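Local coordinates for protein NegoA.19184.a (Neisseria gonorrhoeae, PDB 5UEB) that is of unknown function and belongs to the DUF4265 family, folding into two antiparallel beta sheets, one of them packed against helices, at residues T78-V84 and L137-C143. Sequence-based numbering, arbitrary orientation. Where two conformers were deposited one is given.
Sequences TTINIVV and LSYREAC
T79, N81 and V83 pair with C143, R140 and S138 where two strands of a four-stranded antiparallel sheet run side by side. Strand 137-143 lies at one edge of this sheet within the chain, and strand 78-84 sits between it and strand 110-115. Each pair is joined by two backbone hydrogen bonds. V83 N to S138 O is the straightest, 2.9 Å with 173° at the hydrogen. T79 N to C143 O is 2.8 Å.

A142 and C143 together stand opposite T79, which makes a classic beta bulge. An inverse gamma turn centred on E141 precedes it, and the strand changes direction at A142. The CB of A142 points toward strand 78-84 and meets N81 OD1 at 3.5 Å. The aliphatic part of R140 crosses the N81 amide at a slant, with its CB, CG and CD all 4.1 Å from N81 OD1. The guanidinium plane is turned 35° from the amide plane.

T79, N81, V83, S138, R140 and C143 lie on one face of the sheet. I80, I82, V84, L137, Y139 and E141 lie on the opposite one, which helix 122-133 covers in part. L137 CB packs on V84 CG1 at 3.6 Å, and L137 CD2 meets I82 CG2 at 4.0 Å. Y139 CG sits between the backbone N and the carbonyl carbon (chi1 74°), which carries the ring past I80 CG2 obliquely and off toward helix 122-133, where Y139 OH is hydrogen-bonded to N129. I80 CD1 lies beside E141 CG at 3.9 Å. Beyond CG the E141 chain is extended. E141 OE1 is hydrogen-bonded to Y120 OH and forms a salt bridge with K125 NZ.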
loop_
_atom_site.group_PDB
_atom_site.type_symbol
_atom_site.label_atom_id
_atom_site.label_comp_id
_atom_site.label_asym_id
_atom_site.label_seq_id
_atom_site.Cartn_x
_atom_site.Cartn_y
_atom_site.Cartn_z
ATOM N N THR B 78 -8.166 7.331 -12.060
ATOM C CA THR B 78 -8.386 5.891 -12.017
ATOM C C THR B 78 -7.623 5.241 -13.167
ATOM O O THR B 78 -7.560 5.800 -14.263
ATOM C CB THR B 78 -9.891 5.629 -12.194
ATOM O OG1 THR B 78 -10.590 6.065 -11.023
ATOM C CG2 THR B 78 -10.195 4.159 -12.442
ATOM N N THR B 79 -7.022 4.073 -12.912
ATOM C CA THR B 79 -6.325 3.286 -13.930
ATOM C C THR B 79 -7.058 1.964 -14.126
ATOM O O THR B 79 -7.238 1.212 -13.165
ATOM C CB THR B 79 -4.886 2.996 -13.498
ATOM O OG1 THR B 79 -4.231 4.214 -13.128
ATOM C CG2 THR B 79 -4.093 2.313 -14.637
ATOM N N ILE B 80 -7.467 1.682 -15.366
ATOM C CA ILE B 80 -8.187 0.462 -15.731
ATOM C C ILE B 80 -7.348 -0.266 -16.771
ATOM O O ILE B 80 -6.954 0.334 -17.777
ATOM C CB ILE B 80 -9.581 0.785 -16.309
ATOM C CG1 ILE B 80 -10.411 1.637 -15.333
ATOM C CG2 ILE B 80 -10.305 -0.512 -16.692
ATOM C CD1 ILE B 80 -10.698 0.972 -14.001
ATOM N N ASN B 81 -7.071 -1.553 -16.532
ATOM C CA ASN B 81 -6.373 -2.405 -17.496
ATOM C C ASN B 81 -7.425 -3.162 -18.297
ATOM O O ASN B 81 -8.376 -3.695 -17.718
ATOM C CB ASN B 81 -5.494 -3.452 -16.812
ATOM C CG ASN B 81 -4.516 -2.881 -15.784
ATOM O OD1 ASN B 81 -4.242 -3.531 -14.778
ATOM N ND2 ASN B 81 -3.948 -1.700 -16.051
ATOM N N ILE B 82 -7.258 -3.219 -19.618
ATOM C CA ILE B 82 -8.225 -3.889 -20.491
ATOM C C ILE B 82 -7.456 -4.756 -21.472
ATOM O O ILE B 82 -6.538 -4.274 -22.143
ATOM C CB ILE B 82 -9.097 -2.895 -21.285
ATOM C CG1 ILE B 82 -9.735 -1.852 -20.363
ATOM C CG2 ILE B 82 -10.149 -3.663 -22.114
ATOM C CD1 ILE B 82 -10.524 -0.773 -21.106
ATOM N N VAL B 83 -7.852 -6.020 -21.591
ATOM C CA VAL B 83 -7.260 -6.915 -22.578
ATOM C C VAL B 83 -8.379 -7.492 -23.433
ATOM O O VAL B 83 -9.467 -7.787 -22.925
ATOM C CB VAL B 83 -6.405 -8.011 -21.913
ATOM C CG1 VAL B 83 -7.244 -8.894 -21.055
ATOM C CG2 VAL B 83 -5.682 -8.837 -22.966
ATOM N N VAL B 84 -8.128 -7.622 -24.739
ATOM C CA VAL B 84 -9.139 -8.099 -25.675
ATOM C C VAL B 84 -8.619 -9.304 -26.449
ATOM O O VAL B 84 -7.414 -9.559 -26.545
ATOM C CB VAL B 84 -9.666 -7.009 -26.641
ATOM C CG1 VAL B 84 -10.400 -5.936 -25.874
ATOM C CG2 VAL B 84 -8.522 -6.407 -27.446
ATOM N N LEU B 137 -13.414 -9.541 -23.842
ATOM C CA LEU B 137 -12.407 -8.793 -23.107
ATOM C C LEU B 137 -12.468 -9.142 -21.631
ATOM O O LEU B 137 -13.438 -9.727 -21.140
ATOM C CB LEU B 137 -12.517 -7.266 -23.297
ATOM C CG LEU B 137 -13.628 -6.410 -22.670
ATOM C CD1 LEU B 137 -13.560 -6.210 -21.151
ATOM C CD2 LEU B 137 -13.670 -5.048 -23.365
ATOM N N SER B 138 -11.395 -8.771 -20.939
ATOM C CA SER B 138 -11.313 -8.785 -19.486
ATOM C C SER B 138 -10.749 -7.448 -19.032
ATOM O O SER B 138 -9.993 -6.801 -19.766
ATOM C CB SER B 138 -10.386 -9.901 -18.986
ATOM O OG SER B 138 -10.877 -11.171 -19.359
ATOM N N TYR B 139 -11.108 -7.042 -17.820
ATOM C CA TYR B 139 -10.613 -5.774 -17.320
ATOM C C TYR B 139 -10.323 -5.877 -15.834
ATOM O O TYR B 139 -10.838 -6.749 -15.126
ATOM C CB TYR B 139 -11.573 -4.610 -17.637
ATOM C CG TYR B 139 -12.840 -4.553 -16.804
ATOM C CD1 TYR B 139 -13.949 -5.332 -17.124
ATOM C CD2 TYR B 139 -12.930 -3.711 -15.699
ATOM C CE1 TYR B 139 -15.109 -5.274 -16.361
ATOM C CE2 TYR B 139 -14.086 -3.646 -14.931
ATOM C CZ TYR B 139 -15.172 -4.416 -15.269
ATOM O OH TYR B 139 -16.316 -4.351 -14.498
ATOM N N ARG B 140 -9.472 -4.964 -15.375
ATOM C CA ARG B 140 -9.058 -4.910 -13.987
ATOM C C ARG B 140 -9.042 -3.459 -13.524
ATOM O O ARG B 140 -8.578 -2.567 -14.247
ATOM C CB ARG B 140 -7.653 -5.516 -13.850
ATOM C CG ARG B 140 -7.043 -5.398 -12.484
ATOM C CD ARG B 140 -5.888 -6.376 -12.356
ATOM N NE ARG B 140 -6.342 -7.759 -12.442
ATOM C CZ ARG B 140 -6.681 -8.498 -11.391
ATOM N NH1 ARG B 140 -6.615 -7.988 -10.167
ATOM N NH2 ARG B 140 -7.086 -9.748 -11.564
ATOM N N GLU B 141 -9.548 -3.233 -12.315
ATOM C CA GLU B 141 -9.453 -1.932 -11.653
ATOM C C GLU B 141 -8.097 -1.845 -10.969
ATOM O O GLU B 141 -7.940 -2.180 -9.793
ATOM C CB GLU B 141 -10.614 -1.748 -10.681
ATOM C CG GLU B 141 -11.930 -1.716 -11.431
ATOM C CD GLU B 141 -13.159 -1.703 -10.541
ATOM O OE1 GLU B 141 -14.234 -1.353 -11.069
ATOM O OE2 GLU B 141 -13.071 -2.043 -9.337
ATOM N N ALA B 142 -7.093 -1.402 -11.736
ATOM C CA ALA B 142 -5.730 -1.367 -11.217
ATOM C C ALA B 142 -5.590 -0.334 -10.111
ATOM O O ALA B 142 -4.895 -0.572 -9.114
ATOM C CB ALA B 142 -4.756 -1.078 -12.357
ATOM N N CYS B 143 -6.246 0.819 -10.266
ATOM C CA CYS B 143 -6.171 1.880 -9.266
ATOM C C CYS B 143 -7.496 2.626 -9.318
ATOM O O CYS B 143 -7.801 3.245 -10.340
ATOM C CB CYS B 143 -5.013 2.823 -9.597
ATOM S SG CYS B 143 -4.770 4.174 -8.431
#